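Local coordinates for peptidoglycan synthetase penicillin-binding protein 3 (Bifidobacterium adolescentis, PDB 4YE5) that probably builds cell-wall peptidoglycan as a membrane-anchored transpeptidase and is expected to bind penicillin, at residues Thr474-Val478 with Gly536-Ala540; Tyr481-Ser487 with Tyr506-Ala512. One frame throughout, in Å; residues are numbered along the deposited sequence.

In the fold
Both interactions lie in the transpeptidase domain, with centres about 9 Å apart. Interaction 2 pairs two strands of the antiparallel sheet. Interaction 1 lays the loop that leads into the first of these strands against helix 535-549. The helix also rests on the sheet, so the two contacts touch. Thr539 OG1 and Thr508 OG1 are 3.0 Å apart, a probable hydrogen bond. Gly536 CA packs 3.3 Å from Tyr506 CD2. Selenomethionine Met483 CE reaches to 3.6 Å from Val478 N. Interaction 2 contains Lys486, probably the lysine of a KSG-type motif beside an SxxK serine, Ser287. Interaction 1 is packing and contains no residue of that motif.

Interaction 1. Residues Thr474-Val478 with Gly536-Ala540; sequences TFVKV and GPVTA
Val476 meets helix 535-549 with both of its methyl groups. From its CB the two branches part. CG1 stands anti to the backbone N (chi1 -175°) and lies 3.5 Å from Gly536 O. The same methyl also reaches Ala540 CB, one turn further along the helix, at 4.0 Å. CG2 turns to Pro537. It rests 3.9 Å from Pro537 CD and equally near the proline nitrogen, and the two side chains cross at about a right angle. Gly536 has no side chain, which lets the valine come close to the backbone here.

Phe475 adds an aromatic edge. Its CD2 comes within 3.8 Å of Pro537 CG, and the proline carbon sits near the plane of the ring. The ring of Phe530 meets Phe475 at a small angle between planes and also touches the proline. The arrangement belongs to the transpeptidase domain of the penicillin-binding proteins, where a C-terminal helix packs on the central antiparallel sheet. Here a loop lies along that helix before the chain enters strand 484-492. On another side of the helix, Val538 and Thr539 touch strand 517-524.

Further along the loop, Ala540 CB faces the incoming chain. It meets Lys477 O at 3.6 Å and Val478 CG2 at 3.9 Å, beside Val476 CG1. The lysine side chain itself leads away, and its NZ bonds to Asn473 O. The Val478 methyl also touches Ala540 O. Gly536 O accepts two bonds, one from Ala540 N and one from Thr539 OG1 at 2.9 Å. The threonine hydroxyl approaches in the carbonyl plane, on a lone pair. It also pairs with Thr508 OG1 on strand 501-510.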
loop_
_atom_site.group_PDB
_atom_site.type_symbol
_atom_site.label_atom_id
_atom_site.label_comp_id
_atom_site.label_asym_id
_atom_site.label_seq_id
_atom_site.Cartn_x
_atom_site.Cartn_y
_atom_site.Cartn_z
ATOM N N THR A 474 -2.883 -21.382 -25.934
ATOM C CA THR A 474 -3.338 -20.889 -27.237
ATOM C C THR A 474 -3.625 -19.381 -27.186
ATOM O O THR A 474 -3.635 -18.717 -28.224
ATOM C CB THR A 474 -4.597 -21.634 -27.757
ATOM O OG1 THR A 474 -5.582 -21.656 -26.722
ATOM C CG2 THR A 474 -4.258 -23.085 -28.156
ATOM N N PHE A 475 -3.866 -18.839 -25.987
ATOM C CA PHE A 475 -4.163 -17.407 -25.846
ATOM C C PHE A 475 -3.458 -16.712 -24.667
ATOM O O PHE A 475 -3.578 -15.490 -24.495
ATOM C CB PHE A 475 -5.685 -17.142 -25.819
ATOM C CG PHE A 475 -6.377 -17.676 -24.596
ATOM C CD1 PHE A 475 -6.684 -19.034 -24.484
ATOM C CD2 PHE A 475 -6.721 -16.828 -23.561
ATOM C CE1 PHE A 475 -7.317 -19.518 -23.347
ATOM C CE2 PHE A 475 -7.352 -17.306 -22.426
ATOM C CZ PHE A 475 -7.640 -18.643 -22.309
ATOM N N VAL A 476 -2.727 -17.475 -23.852
ATOM C CA VAL A 476 -1.975 -16.871 -22.735
ATOM C C VAL A 476 -0.505 -17.282 -22.890
ATOM O O VAL A 476 -0.156 -18.445 -22.702
ATOM C CB VAL A 476 -2.508 -17.303 -21.345
ATOM C CG1 VAL A 476 -1.765 -16.539 -20.209
ATOM C CG2 VAL A 476 -4.017 -17.085 -21.232
ATOM N N LYS A 477 0.345 -16.330 -23.257
ATOM C CA LYS A 477 1.718 -16.634 -23.651
ATOM C C LYS A 477 2.622 -15.485 -23.262
ATOM O O LYS A 477 2.244 -14.338 -23.421
ATOM C CB LYS A 477 1.846 -16.759 -25.181
ATOM C CG LYS A 477 1.386 -18.057 -25.831
ATOM C CD LYS A 477 1.857 -18.088 -27.300
ATOM C CE LYS A 477 1.100 -19.130 -28.177
ATOM N NZ LYS A 477 -0.385 -18.818 -28.351
ATOM N N VAL A 478 3.830 -15.795 -22.795
ATOM C CA VAL A 478 4.888 -14.802 -22.728
ATOM C C VAL A 478 6.060 -15.438 -23.454
ATOM O O VAL A 478 6.684 -16.372 -22.939
ATOM C CB VAL A 478 5.298 -14.418 -21.282
ATOM C CG1 VAL A 478 6.464 -13.405 -21.322
ATOM C CG2 VAL A 478 4.138 -13.800 -20.529
ATOM N N GLY A 536 -6.293 -14.042 -17.584
ATOM C CA GLY A 536 -5.074 -14.695 -18.069
ATOM C C GLY A 536 -4.165 -13.859 -18.972
ATOM O O GLY A 536 -3.013 -13.620 -18.639
ATOM N N PRO A 537 -4.672 -13.420 -20.135
ATOM C CA PRO A 537 -3.845 -12.604 -21.048
ATOM C C PRO A 537 -3.376 -11.313 -20.366
ATOM O O PRO A 537 -2.308 -10.816 -20.672
ATOM C CB PRO A 537 -4.820 -12.263 -22.180
ATOM C CG PRO A 537 -5.806 -13.457 -22.188
ATOM C CD PRO A 537 -5.982 -13.762 -20.715
ATOM N N VAL A 538 -4.177 -10.785 -19.448
ATOM C CA VAL A 538 -3.779 -9.583 -18.709
ATOM C C VAL A 538 -2.546 -9.870 -17.841
ATOM O O VAL A 538 -1.630 -9.069 -17.821
ATOM C CB VAL A 538 -4.964 -8.975 -17.901
ATOM C CG1 VAL A 538 -4.552 -7.643 -17.186
ATOM C CG2 VAL A 538 -6.158 -8.733 -18.844
ATOM N N THR A 539 -2.478 -11.024 -17.166
ATOM C CA THR A 539 -1.280 -11.294 -16.363
ATOM C C THR A 539 -0.077 -11.435 -17.277
ATOM O O THR A 539 1.026 -11.056 -16.918
ATOM C CB THR A 539 -1.383 -12.573 -15.496
ATOM O OG1 THR A 539 -1.246 -13.740 -16.328
ATOM C CG2 THR A 539 -2.706 -12.608 -14.738
ATOM N N ALA A 540 -0.303 -12.008 -18.459
ATOM C CA ALA A 540 0.767 -12.209 -19.433
ATOM C C ALA A 540 1.327 -10.909 -20.038
ATOM O O ALA A 540 2.518 -10.826 -20.359
ATOM C CB ALA A 540 0.312 -13.191 -20.548
#

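Interaction 2. Residues Tyr481-Ser487 with Tyr506-Ala512; sequences YRMAAKS and YSTIIPA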
loop_
_atom_site.group_PDB
_atom_site.type_symbol
_atom_site.label_atom_id
_atom_site.label_comp_id
_atom_site.label_asym_id
_atom_site.label_seq_id
_atom_site.Cartn_x
_atom_site.Cartn_y
_atom_site.Cartn_z
ATOM N N TYR A 481 9.196 -17.735 -22.248
ATOM C CA TYR A 481 9.156 -18.024 -20.812
ATOM C C TYR A 481 8.105 -19.044 -20.421
ATOM O O TYR A 481 6.957 -18.979 -20.871
ATOM C CB TYR A 481 8.948 -16.725 -20.015
ATOM C CG TYR A 481 10.057 -15.708 -20.264
ATOM C CD1 TYR A 481 9.985 -14.814 -21.329
ATOM C CD2 TYR A 481 11.176 -15.661 -19.448
ATOM C CE1 TYR A 481 10.999 -13.898 -21.572
ATOM C CE2 TYR A 481 12.197 -14.739 -19.686
ATOM C CZ TYR A 481 12.103 -13.868 -20.747
ATOM O OH TYR A 481 13.114 -12.948 -20.979
ATOM N N ARG A 482 8.493 -19.969 -19.555
ATOM C CA ARG A 482 7.545 -20.932 -18.992
ATOM C C ARG A 482 6.776 -20.290 -17.847
ATOM O O ARG A 482 7.363 -19.541 -17.073
ATOM C CB ARG A 482 8.305 -22.169 -18.512
ATOM C CG ARG A 482 8.916 -22.960 -19.668
ATOM C CD ARG A 482 9.971 -23.962 -19.214
ATOM N NE ARG A 482 9.516 -24.841 -18.141
ATOM C CZ ARG A 482 10.323 -25.670 -17.482
ATOM N NH1 ARG A 482 11.615 -25.744 -17.802
ATOM N NH2 ARG A 482 9.846 -26.435 -16.514
HETATM N N MSE A 483 5.470 -20.575 -17.748
HETATM C CA MSE A 483 4.629 -20.054 -16.665
HETATM C C MSE A 483 3.986 -21.187 -15.893
HETATM O O MSE A 483 3.662 -22.227 -16.459
HETATM C CB MSE A 483 3.488 -19.170 -17.216
HETATM C CG MSE A 483 3.936 -17.778 -17.704
HETATM SE SE MSE A 483 2.443 -16.689 -18.370
HETATM C CE MSE A 483 2.213 -17.551 -20.044
ATOM N N ALA A 484 3.778 -20.968 -14.600
ATOM C CA ALA A 484 2.994 -21.885 -13.789
ATOM C C ALA A 484 1.840 -21.037 -13.291
ATOM O O ALA A 484 2.063 -20.007 -12.646
ATOM C CB ALA A 484 3.795 -22.405 -12.620
ATOM N N ALA A 485 0.615 -21.453 -13.584
ATOM C CA ALA A 485 -0.511 -20.575 -13.280
ATOM C C ALA A 485 -1.787 -21.334 -13.020
ATOM O O ALA A 485 -1.909 -22.486 -13.412
ATOM C CB ALA A 485 -0.726 -19.603 -14.452
ATOM N N LYS A 486 -2.754 -20.666 -12.403
ATOM C CA LYS A 486 -4.102 -21.206 -12.287
ATOM C C LYS A 486 -5.120 -20.119 -12.562
ATOM O O LYS A 486 -4.901 -18.966 -12.199
ATOM C CB LYS A 486 -4.362 -21.786 -10.878
ATOM C CG LYS A 486 -4.193 -23.307 -10.779
ATOM C CD LYS A 486 -5.157 -24.118 -11.661
ATOM C CE LYS A 486 -6.552 -24.129 -11.065
ATOM N NZ LYS A 486 -7.612 -24.524 -12.037
ATOM N N SER A 487 -6.246 -20.498 -13.167
ATOM C CA SER A 487 -7.375 -19.591 -13.368
ATOM C C SER A 487 -8.558 -19.951 -12.480
ATOM O O SER A 487 -8.663 -21.087 -12.002
ATOM C CB SER A 487 -7.865 -19.690 -14.808
ATOM O OG SER A 487 -8.331 -21.007 -15.057
ATOM N N TYR A 506 -6.679 -14.892 -11.956
ATOM C CA TYR A 506 -5.609 -15.615 -12.616
ATOM C C TYR A 506 -4.344 -15.236 -11.893
ATOM O O TYR A 506 -4.110 -14.063 -11.647
ATOM C CB TYR A 506 -5.525 -15.193 -14.099
ATOM C CG TYR A 506 -4.853 -16.218 -15.021
ATOM C CD1 TYR A 506 -3.455 -16.285 -15.137
ATOM C CD2 TYR A 506 -5.616 -17.091 -15.799
ATOM C CE1 TYR A 506 -2.837 -17.234 -16.017
ATOM C CE2 TYR A 506 -5.007 -18.032 -16.666
ATOM C CZ TYR A 506 -3.624 -18.091 -16.770
ATOM O OH TYR A 506 -3.032 -19.029 -17.633
ATOM N N SER A 507 -3.542 -16.228 -11.532
ATOM C CA SER A 507 -2.316 -15.962 -10.823
ATOM C C SER A 507 -1.205 -16.787 -11.461
ATOM O O SER A 507 -1.336 -18.000 -11.648
ATOM C CB SER A 507 -2.482 -16.270 -9.334
ATOM O OG SER A 507 -1.323 -15.879 -8.617
ATOM N N THR A 508 -0.115 -16.104 -11.790
ATOM C CA THR A 508 0.965 -16.683 -12.554
ATOM C C THR A 508 2.305 -16.567 -11.825
ATOM O O THR A 508 2.636 -15.510 -11.269
ATOM C CB THR A 508 1.133 -15.931 -13.891
ATOM O OG1 THR A 508 -0.100 -15.989 -14.623
ATOM C CG2 THR A 508 2.238 -16.602 -14.714
ATOM N N ILE A 509 3.070 -17.650 -11.851
ATOM C CA ILE A 509 4.444 -17.660 -11.348
ATOM C C ILE A 509 5.333 -17.657 -12.575
ATOM O O ILE A 509 5.146 -18.475 -13.468
ATOM C CB ILE A 509 4.734 -18.956 -10.558
ATOM C CG1 ILE A 509 3.847 -19.017 -9.309
ATOM C CG2 ILE A 509 6.210 -19.035 -10.211
ATOM C CD1 ILE A 509 3.711 -20.444 -8.693
ATOM N N ILE A 510 6.288 -16.737 -12.641
ATOM C CA ILE A 510 7.086 -16.615 -13.852
ATOM C C ILE A 510 8.542 -16.190 -13.537
ATOM O O ILE A 510 8.772 -15.410 -12.616
ATOM C CB ILE A 510 6.392 -15.619 -14.831
ATOM C CG1 ILE A 510 7.054 -15.654 -16.214
ATOM C CG2 ILE A 510 6.398 -14.183 -14.265
ATOM C CD1 ILE A 510 6.411 -14.708 -17.215
ATOM N N PRO A 511 9.539 -16.782 -14.229
ATOM C CA PRO A 511 9.403 -17.986 -15.071
ATOM C C PRO A 511 9.285 -19.235 -14.207
ATOM O O PRO A 511 9.877 -19.270 -13.121
ATOM C CB PRO A 511 10.695 -18.016 -15.890
ATOM C CG PRO A 511 11.698 -17.128 -15.136
ATOM C CD PRO A 511 10.896 -16.195 -14.261
ATOM N N ALA A 512 8.542 -20.239 -14.677
ATOM C CA ALA A 512 8.315 -21.450 -13.883
ATOM C C ALA A 512 9.607 -22.170 -13.477
ATOM O O ALA A 512 9.667 -22.802 -12.421
ATOM C CB ALA A 512 7.386 -22.426 -14.633
#
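Ala484 and Ile509 form a hydrogen-bonded antiparallel pair. Ile509 N gives a short bond of 2.7 Å to Ala484 O, and Ala484 N returns one to Ile509 O. Lys486 and Ser507 repeat the pattern with two bonds. Ala485 with Thr508, and Ser487 with Tyr506, are the non-hydrogen-bonded pairs between and beyond. The strand axes run antiparallel at 177°.

Before Ala484, and after Ile510 on the partner strand, the regular ladder gives out. A cis peptide precedes Pro511, and Ala512 N then reaches Arg482 O at 2.8 Å. This donor stands above the carbonyl plane, 53° out of it. Ala512 CB fits against Arg482 CB and Ala484 CB.

The side chains of Ala485, Ser487, Tyr506 and Thr508 share one face. With chi1 at -157°, trans to the main-chain nitrogen, the Tyr506 ring leans over the partner strand. Lys486 O lies over one ring face, 3.9 Å above the plane and offset toward the rim. On the same side of the ring plane, Ala485 CB meets Tyr506 CE1 at 3.5 Å and Ser487 CB meets CD2 across the ring, both obliquely. Next along, the Met483 selenomethionine crosses Thr508 obliquely. Its CG is 3.6 Å from Thr508 CG2, and it runs alongside Ile510.

A second shell fixes the polar ends. Lys486 NZ bonds to Ser287 OG and Leu339 O, consistent with the lysine of a KSG motif at the active site. Ser507 OG bonds to Thr520 OG1. Arg482 forms a salt bridge with Glu466, and a glycerol lies beside its side chain.

These two strands make a beta hairpin. Strand 484-492 is outermost in the sheet, and 517-524 flanks 501-510. Helix 455-470 packs on the Ala484 and Ile509 face, and helix 535-549 on the Tyr506 face.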